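Local coordinates for protein glucose-permease IIA component (Mycoplasma capricolum, PDB 2GPR) that serves as the soluble phosphocarrier domain of the glucose phosphotransferase system, probably taking a phosphoryl group from phospho-HPr onto a histidine and passing it to the EIIB domain, at residues Asn7-Ala12 with Gly147-Ile152; Thr17-Asp22 with Gly37-Pro42; Lys54-Phe59 with Gly66-Ser71; Ile79-Val84 with Lys123-Phe128. All coordinates share one frame; numbering follows the deposited sequence.

Contact 1 pairs strands 8-11 and 149-153, near the two chain ends, into a separate two-stranded sheet. Contacts 2, 3 and 4 all reach the large antiparallel sheet: contact 2 lies at its 16-19 edge, contact 3 is the hairpin 53-57/64-68, and contact 4 joins the start of strand 124-130 to the loop after strand 74-78. Contacts 1 and 3 are partly buried; contacts 2 and 4 are buried and hold adjacent strands, F38 and I40 pairing with I126 and S124. F38 also touches V10, V150 and A151 of contact 1. Contacts 1 to 3 rely on backbone bonds between antiparallel strands, two of them bulged, whereas contact 4 has a single cross-contact hydrogen bond, to a serine hydroxyl, and lies next to H78, the active-site histidine by similarity.

Contact 1. Residues Asn7-Ala12 with Gly147-Ile152; sequences NLKVLA and GDVVAI
L11 leans over the beginning of segment 147-152, and its atoms can be followed outward one at a time. CB lies against backbone, 3.7 Å from D148 O and 3.8 Å from G147 CA. CG swings to the side of the backbone N (chi1 -39°), and from there the methyls part: CD1 stays on G147, whereas CD2 reaches V149 CG2 at 3.7 Å. That same V149 methyl meets K9 CE at 3.6 Å, the lysine chain passing across the valine at about a right angle, while K9 CG rests beside I152 CD1, the two side chains pointing the same way. The strands 8-11 and 149-152 that carry most of these side chains run antiparallel, and V150 and A151 both face V10, the geometry of a classic beta bulge. Two backbone bonds are made there: V10 N donates to A151 O over 2.8 Å with an N-H...O angle of 166°, and V10 O accepts V150 N at 3.0 Å. Where the pairing ends, G147 N lies in the carbonyl plane of A12, bonded to its O at 2.7 Å on a lone pair. V10, V150 and A151 pack on F38 of strand 36-42.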
loop_
_atom_site.group_PDB
_atom_site.type_symbol
_atom_site.label_atom_id
_atom_site.label_comp_id
_atom_site.label_asym_id
_atom_site.label_seq_id
_atom_site.Cartn_x
_atom_site.Cartn_y
_atom_site.Cartn_z
ATOM N N ASN A 7 -9.013 -7.745 -14.979
ATOM C CA ASN A 7 -7.845 -7.654 -14.115
ATOM C C ASN A 7 -7.946 -6.501 -13.129
ATOM O O ASN A 7 -8.910 -5.713 -13.128
ATOM C CB ASN A 7 -6.502 -7.620 -14.874
ATOM C CG ASN A 7 -6.257 -6.369 -15.739
ATOM O OD1 ASN A 7 -6.951 -6.101 -16.722
ATOM N ND2 ASN A 7 -5.171 -5.653 -15.457
ATOM N N LEU A 8 -6.986 -6.471 -12.201
ATOM C CA LEU A 8 -6.939 -5.401 -11.257
ATOM C C LEU A 8 -5.643 -4.644 -11.404
ATOM O O LEU A 8 -4.569 -5.180 -11.324
ATOM C CB LEU A 8 -7.196 -5.798 -9.798
ATOM C CG LEU A 8 -7.065 -4.567 -8.869
ATOM C CD1 LEU A 8 -8.397 -4.146 -8.308
ATOM C CD2 LEU A 8 -6.029 -4.786 -7.785
ATOM N N LYS A 9 -5.745 -3.400 -11.672
ATOM C CA LYS A 9 -4.556 -2.599 -11.826
ATOM C C LYS A 9 -4.185 -1.937 -10.517
ATOM O O LYS A 9 -5.024 -1.301 -9.874
ATOM C CB LYS A 9 -4.807 -1.540 -12.863
ATOM C CG LYS A 9 -4.374 -1.985 -14.237
ATOM C CD LYS A 9 -4.840 -0.992 -15.332
ATOM C CE LYS A 9 -5.006 0.415 -14.738
ATOM N NZ LYS A 9 -5.486 1.428 -15.710
ATOM N N VAL A 10 -2.927 -2.073 -10.084
ATOM C CA VAL A 10 -2.565 -1.422 -8.854
ATOM C C VAL A 10 -1.657 -0.251 -9.101
ATOM O O VAL A 10 -0.751 -0.412 -9.847
ATOM C CB VAL A 10 -2.304 -2.337 -7.619
ATOM C CG1 VAL A 10 -2.912 -3.732 -7.740
ATOM C CG2 VAL A 10 -0.894 -2.367 -7.069
ATOM N N LEU A 11 -1.952 0.959 -8.567
ATOM C CA LEU A 11 -1.085 2.146 -8.789
ATOM C C LEU A 11 -0.022 2.370 -7.690
ATOM O O LEU A 11 -0.032 1.779 -6.606
ATOM C CB LEU A 11 -1.847 3.491 -9.044
ATOM C CG LEU A 11 -3.116 3.449 -9.902
ATOM C CD1 LEU A 11 -3.639 4.850 -10.138
ATOM C CD2 LEU A 11 -2.920 2.747 -11.239
ATOM N N ALA A 12 0.908 3.247 -7.948
ATOM C CA ALA A 12 1.849 3.584 -6.930
ATOM C C ALA A 12 1.243 4.719 -6.090
ATOM O O ALA A 12 0.797 5.709 -6.647
ATOM C CB ALA A 12 3.120 4.035 -7.589
ATOM N N GLY A 147 0.739 6.955 -9.048
ATOM C CA GLY A 147 -0.375 6.878 -9.989
ATOM C C GLY A 147 0.003 6.111 -11.256
ATOM O O GLY A 147 -0.708 6.135 -12.269
ATOM N N ASP A 148 1.146 5.454 -11.187
ATOM C CA ASP A 148 1.665 4.693 -12.289
ATOM C C ASP A 148 1.207 3.321 -12.093
ATOM O O ASP A 148 1.243 2.865 -10.962
ATOM C CB ASP A 148 3.220 4.582 -12.155
ATOM C CG ASP A 148 4.071 5.699 -12.680
ATOM O OD1 ASP A 148 3.388 6.713 -13.038
ATOM O OD2 ASP A 148 5.282 5.656 -12.746
ATOM N N VAL A 149 0.918 2.613 -13.157
ATOM C CA VAL A 149 0.625 1.220 -12.946
ATOM C C VAL A 149 1.904 0.507 -12.475
ATOM O O VAL A 149 3.005 0.799 -12.920
ATOM C CB VAL A 149 -0.081 0.526 -14.098
ATOM C CG1 VAL A 149 -0.083 -0.978 -13.841
ATOM C CG2 VAL A 149 -1.503 1.020 -14.158
ATOM N N VAL A 150 1.744 -0.422 -11.544
ATOM C CA VAL A 150 2.822 -1.105 -10.848
ATOM C C VAL A 150 2.569 -2.632 -10.709
ATOM O O VAL A 150 3.449 -3.400 -10.359
ATOM C CB VAL A 150 2.979 -0.362 -9.488
ATOM C CG1 VAL A 150 3.273 -1.247 -8.286
ATOM C CG2 VAL A 150 4.016 0.743 -9.602
ATOM N N ALA A 151 1.357 -3.079 -10.988
ATOM C CA ALA A 151 1.026 -4.486 -10.903
ATOM C C ALA A 151 -0.350 -4.764 -11.363
ATOM O O ALA A 151 -1.249 -3.945 -11.351
ATOM C CB ALA A 151 1.196 -5.065 -9.524
ATOM N N ILE A 152 -0.476 -5.966 -11.803
ATOM C CA ILE A 152 -1.701 -6.523 -12.331
ATOM C C ILE A 152 -1.973 -7.748 -11.542
ATOM O O ILE A 152 -1.050 -8.553 -11.360
ATOM C CB ILE A 152 -1.506 -6.959 -13.804
ATOM C CG1 ILE A 152 -1.131 -5.778 -14.667
ATOM C CG2 ILE A 152 -2.747 -7.629 -14.363
ATOM C CD1 ILE A 152 -2.258 -4.784 -14.805
#

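Contact 2. Residues Thr17-Asp22 with Gly37-Pro42; sequences TIITLD and GFAINP
I18 lies obliquely across both F38 and I40, and its two branches divide the work. CG1 lies beside the backbone N (chi1 -61°), and the further bend at chi2 brings CD1 to I40 CD1 at 3.5 Å; CG2, on the far side from that N, meets the phenyl ring of F38 obliquely, 3.5 Å from CD2. The opposite face of this strand pair is built by T17, I19, A39 and N41. There I19 CG1 touches A39 CB at 3.8 Å, and its CD1 extends past A39 towards N41 ND2, the two side chains slanting across each other. L21 folds back over the backbone instead of a side chain, with CD2 3.5 Å from F38 O and CG near G37 O. A water bridges the two segments here, accepting from L21 N and donating to G37 O. The two faces are fixed by alternating backbone bonds of regular antiparallel pairing: N41 N to T17 O is the straightest (3.0 Å, 172°), while I19 N approaches A39 O from well above the carbonyl plane, 55° out of it. Strand 16-19 is an outermost strand of the large antiparallel sheet. Strand 36-42 separates it from strand 124-130, bonding through F38 to I126 and through I40 to S124, while V150 of strand 149-153 packs against both I18 and F38.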
loop_
_atom_site.group_PDB
_atom_site.type_symbol
_atom_site.label_atom_id
_atom_site.label_comp_id
_atom_site.label_asym_id
_atom_site.label_seq_id
_atom_site.Cartn_x
_atom_site.Cartn_y
_atom_site.Cartn_z
ATOM N N THR A 17 10.672 3.908 -5.382
ATOM C CA THR A 17 11.020 2.690 -6.057
ATOM C C THR A 17 10.228 1.513 -5.560
ATOM O O THR A 17 10.220 1.215 -4.374
ATOM C CB THR A 17 12.477 2.362 -5.731
ATOM O OG1 THR A 17 13.215 3.548 -5.720
ATOM C CG2 THR A 17 13.066 1.323 -6.688
ATOM N N ILE A 18 9.657 0.765 -6.466
ATOM C CA ILE A 18 9.043 -0.457 -6.071
ATOM C C ILE A 18 10.203 -1.421 -5.850
ATOM O O ILE A 18 11.144 -1.436 -6.636
ATOM C CB ILE A 18 8.046 -0.963 -7.103
ATOM C CG1 ILE A 18 6.928 0.087 -7.287
ATOM C CG2 ILE A 18 7.462 -2.323 -6.682
ATOM C CD1 ILE A 18 6.163 0.405 -5.985
ATOM N N ILE A 19 10.211 -2.095 -4.714
ATOM C CA ILE A 19 11.232 -3.054 -4.354
ATOM C C ILE A 19 10.430 -4.288 -3.996
ATOM O O ILE A 19 9.211 -4.194 -3.972
ATOM C CB ILE A 19 12.074 -2.551 -3.155
ATOM C CG1 ILE A 19 11.227 -2.487 -1.870
ATOM C CG2 ILE A 19 12.588 -1.142 -3.407
ATOM C CD1 ILE A 19 11.663 -1.349 -0.965
ATOM N N THR A 20 11.084 -5.414 -3.693
ATOM C CA THR A 20 10.396 -6.662 -3.346
ATOM C C THR A 20 10.198 -6.783 -1.865
ATOM O O THR A 20 10.773 -6.000 -1.101
ATOM C CB THR A 20 11.109 -7.930 -3.895
ATOM O OG1 THR A 20 12.457 -8.008 -3.433
ATOM C CG2 THR A 20 11.084 -7.969 -5.421
ATOM N N LEU A 21 9.377 -7.759 -1.477
ATOM C CA LEU A 21 9.100 -7.986 -0.083
ATOM C C LEU A 21 10.337 -8.561 0.591
ATOM O O LEU A 21 10.588 -8.450 1.800
ATOM C CB LEU A 21 7.912 -8.932 0.138
ATOM C CG LEU A 21 6.536 -8.290 -0.066
ATOM C CD1 LEU A 21 5.471 -9.331 0.254
ATOM C CD2 LEU A 21 6.330 -7.033 0.805
ATOM N N ASP A 22 11.117 -9.189 -0.195
ATOM C CA ASP A 22 12.296 -9.767 0.344
ATOM C C ASP A 22 13.253 -8.659 0.741
ATOM O O ASP A 22 14.162 -8.842 1.546
ATOM C CB ASP A 22 12.922 -10.785 -0.630
ATOM C CG ASP A 22 11.917 -11.332 -1.624
ATOM O OD1 ASP A 22 11.143 -10.412 -2.112
ATOM O OD2 ASP A 22 11.830 -12.501 -1.869
ATOM N N GLY A 37 2.743 -9.487 -2.554
ATOM C CA GLY A 37 2.711 -8.117 -3.118
ATOM C C GLY A 37 4.105 -7.557 -3.216
ATOM O O GLY A 37 5.045 -8.269 -3.468
ATOM N N PHE A 38 4.262 -6.305 -2.929
ATOM C CA PHE A 38 5.580 -5.693 -2.989
ATOM C C PHE A 38 5.725 -4.506 -1.998
ATOM O O PHE A 38 4.998 -4.395 -1.035
ATOM C CB PHE A 38 5.872 -5.249 -4.376
ATOM C CG PHE A 38 4.700 -4.453 -4.855
ATOM C CD1 PHE A 38 3.569 -5.088 -5.359
ATOM C CD2 PHE A 38 4.684 -3.068 -4.748
ATOM C CE1 PHE A 38 2.449 -4.382 -5.776
ATOM C CE2 PHE A 38 3.571 -2.332 -5.171
ATOM C CZ PHE A 38 2.450 -2.991 -5.674
ATOM N N ALA A 39 6.689 -3.633 -2.205
ATOM C CA ALA A 39 6.891 -2.520 -1.302
ATOM C C ALA A 39 7.361 -1.263 -2.036
ATOM O O ALA A 39 7.537 -1.203 -3.241
ATOM C CB ALA A 39 7.832 -2.884 -0.148
ATOM N N ILE A 40 7.522 -0.251 -1.292
ATOM C CA ILE A 40 7.879 0.955 -1.863
ATOM C C ILE A 40 8.746 1.746 -0.940
ATOM O O ILE A 40 8.543 1.778 0.276
ATOM C CB ILE A 40 6.663 1.740 -2.454
ATOM C CG1 ILE A 40 7.119 2.778 -3.515
ATOM C CG2 ILE A 40 5.778 2.428 -1.400
ATOM C CD1 ILE A 40 5.960 3.417 -4.304
ATOM N N ASN A 41 9.800 2.297 -1.572
ATOM C CA ASN A 41 10.718 3.242 -0.989
ATOM C C ASN A 41 10.152 4.625 -1.296
ATOM O O ASN A 41 10.358 5.175 -2.421
ATOM C CB ASN A 41 12.117 3.107 -1.545
ATOM C CG ASN A 41 13.035 2.983 -0.405
ATOM O OD1 ASN A 41 12.897 3.729 0.575
ATOM N ND2 ASN A 41 13.772 1.877 -0.395
ATOM N N PRO A 42 9.368 5.139 -0.322
ATOM C CA PRO A 42 8.732 6.411 -0.468
ATOM C C PRO A 42 9.735 7.547 -0.671
ATOM O O PRO A 42 10.607 7.796 0.149
ATOM C CB PRO A 42 7.915 6.675 0.809
ATOM C CG PRO A 42 8.323 5.613 1.809
ATOM C CD PRO A 42 9.231 4.640 1.070
HETATM O O HOH W 1 7.963 -9.069 -3.647
#

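Contact 3. Residues Lys54-Phe59 with Gly66-Ser71; sequences KLVTAF and GIQTKS
G66 O is approached by two successive amides of the facing strand. T57 N bonds to it at 3.2 Å along a nearly straight N-H...O line (176°), although the donor stands above the carbonyl plane; V56 N is nearer, at 2.8 Å, but its bend to 115° makes that bond weak. In return, G66 N donates to T57 O at 2.7 Å, in the carbonyl plane and on a lone pair. Two residues facing one is the signature of a classic beta bulge, and the inverse gamma turn centred on L55 leads into it. Having no side chain, G66 admits T57 CB to within 3.4 Å of its CA, and the backbones draw unusually close at this pair. Beyond the bulge regular pairing holds, with K54 N bonded to Q68 O at 2.7 Å and Q68 N to K54 O. Q68 has CG anti to its own N (chi1 170°) and runs on extended, obliquely across V56, whose CG2 touches Q68 CB at 3.5 Å and lies beside the amide beyond. K54 points the same way as Q68, its CE 4.2 Å from Q68 OE1. The whole is a bulged beta hairpin, 53-57 with 64-68, whose connecting loop carries H63; the T57 and H63 side chains are about 7 Å apart, and H63 is, by similarity, important for phospho-donor activity and a zinc ligand.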
loop_
_atom_site.group_PDB
_atom_site.type_symbol
_atom_site.label_atom_id
_atom_site.label_comp_id
_atom_site.label_asym_id
_atom_site.label_seq_id
_atom_site.Cartn_x
_atom_site.Cartn_y
_atom_site.Cartn_z
ATOM N N LYS A 54 -13.277 0.123 -0.508
ATOM C CA LYS A 54 -13.660 0.612 0.804
ATOM C C LYS A 54 -12.540 0.517 1.806
ATOM O O LYS A 54 -11.877 -0.532 1.960
ATOM C CB LYS A 54 -14.790 -0.206 1.339
ATOM C CG LYS A 54 -15.852 0.661 1.950
ATOM C CD LYS A 54 -16.505 -0.009 3.124
ATOM C CE LYS A 54 -17.062 -1.368 2.789
ATOM N NZ LYS A 54 -17.904 -1.832 3.899
ATOM N N LEU A 55 -12.329 1.613 2.510
ATOM C CA LEU A 55 -11.313 1.634 3.546
ATOM C C LEU A 55 -11.870 0.780 4.686
ATOM O O LEU A 55 -12.451 1.281 5.665
ATOM C CB LEU A 55 -11.110 3.072 4.057
ATOM C CG LEU A 55 -9.676 3.572 4.192
ATOM C CD1 LEU A 55 -9.673 4.988 4.764
ATOM C CD2 LEU A 55 -8.873 2.704 5.121
ATOM N N VAL A 56 -11.792 -0.519 4.501
ATOM C CA VAL A 56 -12.310 -1.459 5.474
ATOM C C VAL A 56 -11.436 -1.492 6.670
ATOM O O VAL A 56 -11.918 -1.775 7.729
ATOM C CB VAL A 56 -12.430 -2.868 4.911
ATOM C CG1 VAL A 56 -12.853 -3.828 6.020
ATOM C CG2 VAL A 56 -13.437 -2.878 3.748
ATOM N N THR A 57 -10.130 -1.224 6.466
ATOM C CA THR A 57 -9.133 -1.194 7.550
ATOM C C THR A 57 -8.520 0.159 7.744
ATOM O O THR A 57 -7.730 0.578 6.946
ATOM C CB THR A 57 -7.910 -2.059 7.284
ATOM O OG1 THR A 57 -8.206 -3.448 7.269
ATOM C CG2 THR A 57 -6.890 -1.726 8.354
ATOM N N ALA A 58 -8.730 0.783 8.851
ATOM C CA ALA A 58 -8.018 2.008 9.059
ATOM C C ALA A 58 -7.683 2.071 10.523
ATOM O O ALA A 58 -8.013 1.174 11.233
ATOM C CB ALA A 58 -8.794 3.220 8.543
ATOM N N PHE A 59 -7.013 3.061 11.001
ATOM C CA PHE A 59 -6.693 3.054 12.411
ATOM C C PHE A 59 -6.382 4.455 12.940
ATOM O O PHE A 59 -5.923 5.354 12.241
ATOM C CB PHE A 59 -5.447 2.225 12.702
ATOM C CG PHE A 59 -5.411 0.814 12.186
ATOM C CD1 PHE A 59 -5.858 -0.235 12.995
ATOM C CD2 PHE A 59 -4.787 0.494 10.975
ATOM C CE1 PHE A 59 -5.727 -1.562 12.589
ATOM C CE2 PHE A 59 -4.657 -0.833 10.560
ATOM C CZ PHE A 59 -5.117 -1.862 11.372
ATOM N N GLY A 66 -6.432 -0.271 4.740
ATOM C CA GLY A 66 -6.987 -1.452 4.106
ATOM C C GLY A 66 -8.138 -1.126 3.148
ATOM O O GLY A 66 -9.143 -0.483 3.489
ATOM N N ILE A 67 -7.982 -1.573 1.905
ATOM C CA ILE A 67 -8.962 -1.266 0.889
ATOM C C ILE A 67 -9.487 -2.530 0.330
ATOM O O ILE A 67 -8.748 -3.467 0.033
ATOM C CB ILE A 67 -8.433 -0.302 -0.212
ATOM C CG1 ILE A 67 -8.135 1.105 0.366
ATOM C CG2 ILE A 67 -9.469 -0.179 -1.337
ATOM C CD1 ILE A 67 -6.902 1.801 -0.182
ATOM N N GLN A 68 -10.775 -2.583 0.252
ATOM C CA GLN A 68 -11.419 -3.745 -0.267
ATOM C C GLN A 68 -12.175 -3.323 -1.510
ATOM O O GLN A 68 -12.975 -2.403 -1.467
ATOM C CB GLN A 68 -12.278 -4.426 0.861
ATOM C CG GLN A 68 -13.257 -5.564 0.476
ATOM C CD GLN A 68 -14.482 -5.605 1.408
ATOM O OE1 GLN A 68 -15.506 -4.901 1.180
ATOM N NE2 GLN A 68 -14.363 -6.373 2.503
ATOM N N THR A 69 -11.788 -3.907 -2.643
ATOM C CA THR A 69 -12.431 -3.642 -3.919
ATOM C C THR A 69 -13.765 -4.361 -3.986
ATOM O O THR A 69 -14.083 -5.234 -3.166
ATOM C CB THR A 69 -11.572 -4.127 -5.094
ATOM O OG1 THR A 69 -11.509 -5.542 -5.084
ATOM C CG2 THR A 69 -10.165 -3.566 -4.980
ATOM N N LYS A 70 -14.533 -4.026 -4.997
ATOM C CA LYS A 70 -15.812 -4.661 -5.144
ATOM C C LYS A 70 -15.696 -6.198 -5.237
ATOM O O LYS A 70 -16.612 -6.930 -4.841
ATOM C CB LYS A 70 -16.638 -4.031 -6.259
ATOM C CG LYS A 70 -16.103 -4.338 -7.650
ATOM C CD LYS A 70 -16.633 -3.429 -8.765
ATOM C CE LYS A 70 -16.163 -1.977 -8.676
ATOM N NZ LYS A 70 -14.736 -1.826 -8.351
ATOM N N SER A 71 -14.525 -6.670 -5.708
ATOM C CA SER A 71 -14.189 -8.074 -5.890
ATOM C C SER A 71 -13.807 -8.784 -4.603
ATOM O O SER A 71 -13.489 -9.984 -4.562
ATOM C CB SER A 71 -13.072 -8.162 -6.856
ATOM O OG SER A 71 -12.624 -6.849 -7.083
#

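Contact 4. Residues Ile79-Val84 with Lys123-Phe128; sequences IGLDTV and KSPIIF
G80 meets S124 where the loop following strand 74-78 passes the start of strand 124-130, two neighbouring strands of the large antiparallel sheet of the IIA fold. The tight part converges on one hydroxyl. S124 OG, turned to the side of its own backbone N (chi1 -59°), accepts G80 N at 2.8 Å with an N-H...O angle of 162°, and it is also hydrogen-bonded to I122 O, so two backbone groups hold this buried oxygen. I79 closes over it, with CA 3.1 Å and CG2 3.4 Å from OG. G80 CA adds a CA-H...O contact to K123 O at 3.2 Å. L81 CD1 rests 3.6 Å from K123 O but is looser against P125, 4.1 Å from its CD; leucine and proline, both buried, cross at about a right angle. The more open side is at K123, whose side chain leads away from the loop to bond through NZ to E23 O. P125 comes within about 4 Å of the side chain of H78, by similarity the histidine that carries the phosphoryl group, unmodified here; H78 ND1 makes a weak hydrogen bond to G80 O. Within the loop, T83 OG1 donates to I79 O over 2.9 Å, nearly in line with the carbonyl bond.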
loop_
_atom_site.group_PDB
_atom_site.type_symbol
_atom_site.label_atom_id
_atom_site.label_comp_id
_atom_site.label_asym_id
_atom_site.label_seq_id
_atom_site.Cartn_x
_atom_site.Cartn_y
_atom_site.Cartn_z
ATOM N N ILE A 79 2.441 1.980 5.786
ATOM C CA ILE A 79 3.555 2.863 5.725
ATOM C C ILE A 79 4.644 2.468 6.668
ATOM O O ILE A 79 4.405 2.353 7.861
ATOM C CB ILE A 79 3.208 4.322 5.889
ATOM C CG1 ILE A 79 2.246 4.729 4.787
ATOM C CG2 ILE A 79 4.509 5.166 5.802
ATOM C CD1 ILE A 79 0.816 4.375 5.098
ATOM N N GLY A 80 5.872 2.303 6.118
ATOM C CA GLY A 80 7.066 1.937 6.886
ATOM C C GLY A 80 6.903 0.646 7.696
ATOM O O GLY A 80 6.130 -0.237 7.382
ATOM N N LEU A 81 7.661 0.568 8.749
ATOM C CA LEU A 81 7.701 -0.540 9.649
ATOM C C LEU A 81 7.563 0.023 11.102
ATOM O O LEU A 81 8.018 1.134 11.401
ATOM C CB LEU A 81 9.046 -1.292 9.440
ATOM C CG LEU A 81 9.023 -2.453 8.435
ATOM C CD1 LEU A 81 8.095 -2.212 7.260
ATOM C CD2 LEU A 81 10.412 -2.714 7.899
ATOM N N ASP A 82 6.875 -0.727 11.992
ATOM C CA ASP A 82 6.623 -0.391 13.420
ATOM C C ASP A 82 5.828 0.850 13.706
ATOM O O ASP A 82 5.550 1.136 14.855
ATOM C CB ASP A 82 7.786 -0.566 14.427
ATOM C CG ASP A 82 7.874 -1.941 15.006
ATOM O OD1 ASP A 82 7.123 -2.864 14.674
ATOM O OD2 ASP A 82 8.891 -2.071 15.843
ATOM N N THR A 83 5.486 1.574 12.673
ATOM C CA THR A 83 4.696 2.797 12.756
ATOM C C THR A 83 3.493 2.804 13.746
ATOM O O THR A 83 3.076 3.889 14.176
ATOM C CB THR A 83 4.248 3.135 11.340
ATOM O OG1 THR A 83 3.853 1.928 10.690
ATOM C CG2 THR A 83 5.436 3.723 10.607
ATOM N N VAL A 84 2.913 1.606 14.104
ATOM C CA VAL A 84 1.823 1.543 15.088
ATOM C C VAL A 84 2.301 2.138 16.428
ATOM O O VAL A 84 1.574 2.758 17.177
ATOM C CB VAL A 84 1.287 0.129 15.289
ATOM C CG1 VAL A 84 2.253 -0.661 16.149
ATOM C CG2 VAL A 84 -0.070 0.177 15.995
ATOM N N LYS A 123 10.211 1.943 4.309
ATOM C CA LYS A 123 9.854 1.160 3.173
ATOM C C LYS A 123 8.457 0.646 3.466
ATOM O O LYS A 123 8.252 0.112 4.539
ATOM C CB LYS A 123 10.828 0.023 3.056
ATOM C CG LYS A 123 12.133 0.407 2.367
ATOM C CD LYS A 123 13.010 -0.835 2.238
ATOM C CE LYS A 123 14.485 -0.573 2.444
ATOM N NZ LYS A 123 15.263 -1.818 2.604
ATOM N N SER A 124 7.493 0.960 2.590
ATOM C CA SER A 124 6.085 0.669 2.796
ATOM C C SER A 124 5.533 -0.497 2.010
ATOM O O SER A 124 5.487 -0.447 0.803
ATOM C CB SER A 124 5.262 1.910 2.543
ATOM O OG SER A 124 5.681 2.966 3.423
ATOM N N PRO A 125 5.003 -1.501 2.719
ATOM C CA PRO A 125 4.493 -2.663 2.046
ATOM C C PRO A 125 3.079 -2.566 1.490
ATOM O O PRO A 125 2.166 -1.968 2.080
ATOM C CB PRO A 125 4.658 -3.823 3.005
ATOM C CG PRO A 125 5.469 -3.322 4.189
ATOM C CD PRO A 125 5.581 -1.825 4.050
ATOM N N ILE A 126 2.902 -3.200 0.330
ATOM C CA ILE A 126 1.627 -3.303 -0.381
ATOM C C ILE A 126 1.268 -4.781 -0.490
ATOM O O ILE A 126 1.809 -5.514 -1.340
ATOM C CB ILE A 126 1.710 -2.728 -1.821
ATOM C CG1 ILE A 126 2.402 -1.374 -1.882
ATOM C CG2 ILE A 126 0.319 -2.626 -2.439
ATOM C CD1 ILE A 126 1.765 -0.350 -0.956
ATOM N N ILE A 127 0.399 -5.272 0.359
ATOM C CA ILE A 127 0.126 -6.684 0.247
ATOM C C ILE A 127 -1.293 -6.974 0.010
ATOM O O ILE A 127 -2.161 -6.285 0.474
ATOM C CB ILE A 127 0.565 -7.446 1.486
ATOM C CG1 ILE A 127 0.191 -6.670 2.728
ATOM C CG2 ILE A 127 2.070 -7.737 1.520
ATOM C CD1 ILE A 127 -0.115 -7.637 3.870
ATOM N N PHE A 128 -1.523 -8.017 -0.715
ATOM C CA PHE A 128 -2.864 -8.461 -0.924
ATOM C C PHE A 128 -3.163 -9.444 0.186
ATOM O O PHE A 128 -2.561 -10.579 0.262
ATOM C CB PHE A 128 -3.093 -9.107 -2.293
ATOM C CG PHE A 128 -2.629 -8.239 -3.415
ATOM C CD1 PHE A 128 -1.265 -8.077 -3.647
ATOM C CD2 PHE A 128 -3.541 -7.554 -4.215
ATOM C CE1 PHE A 128 -0.820 -7.210 -4.643
ATOM C CE2 PHE A 128 -3.108 -6.753 -5.271
ATOM C CZ PHE A 128 -1.741 -6.552 -5.459
#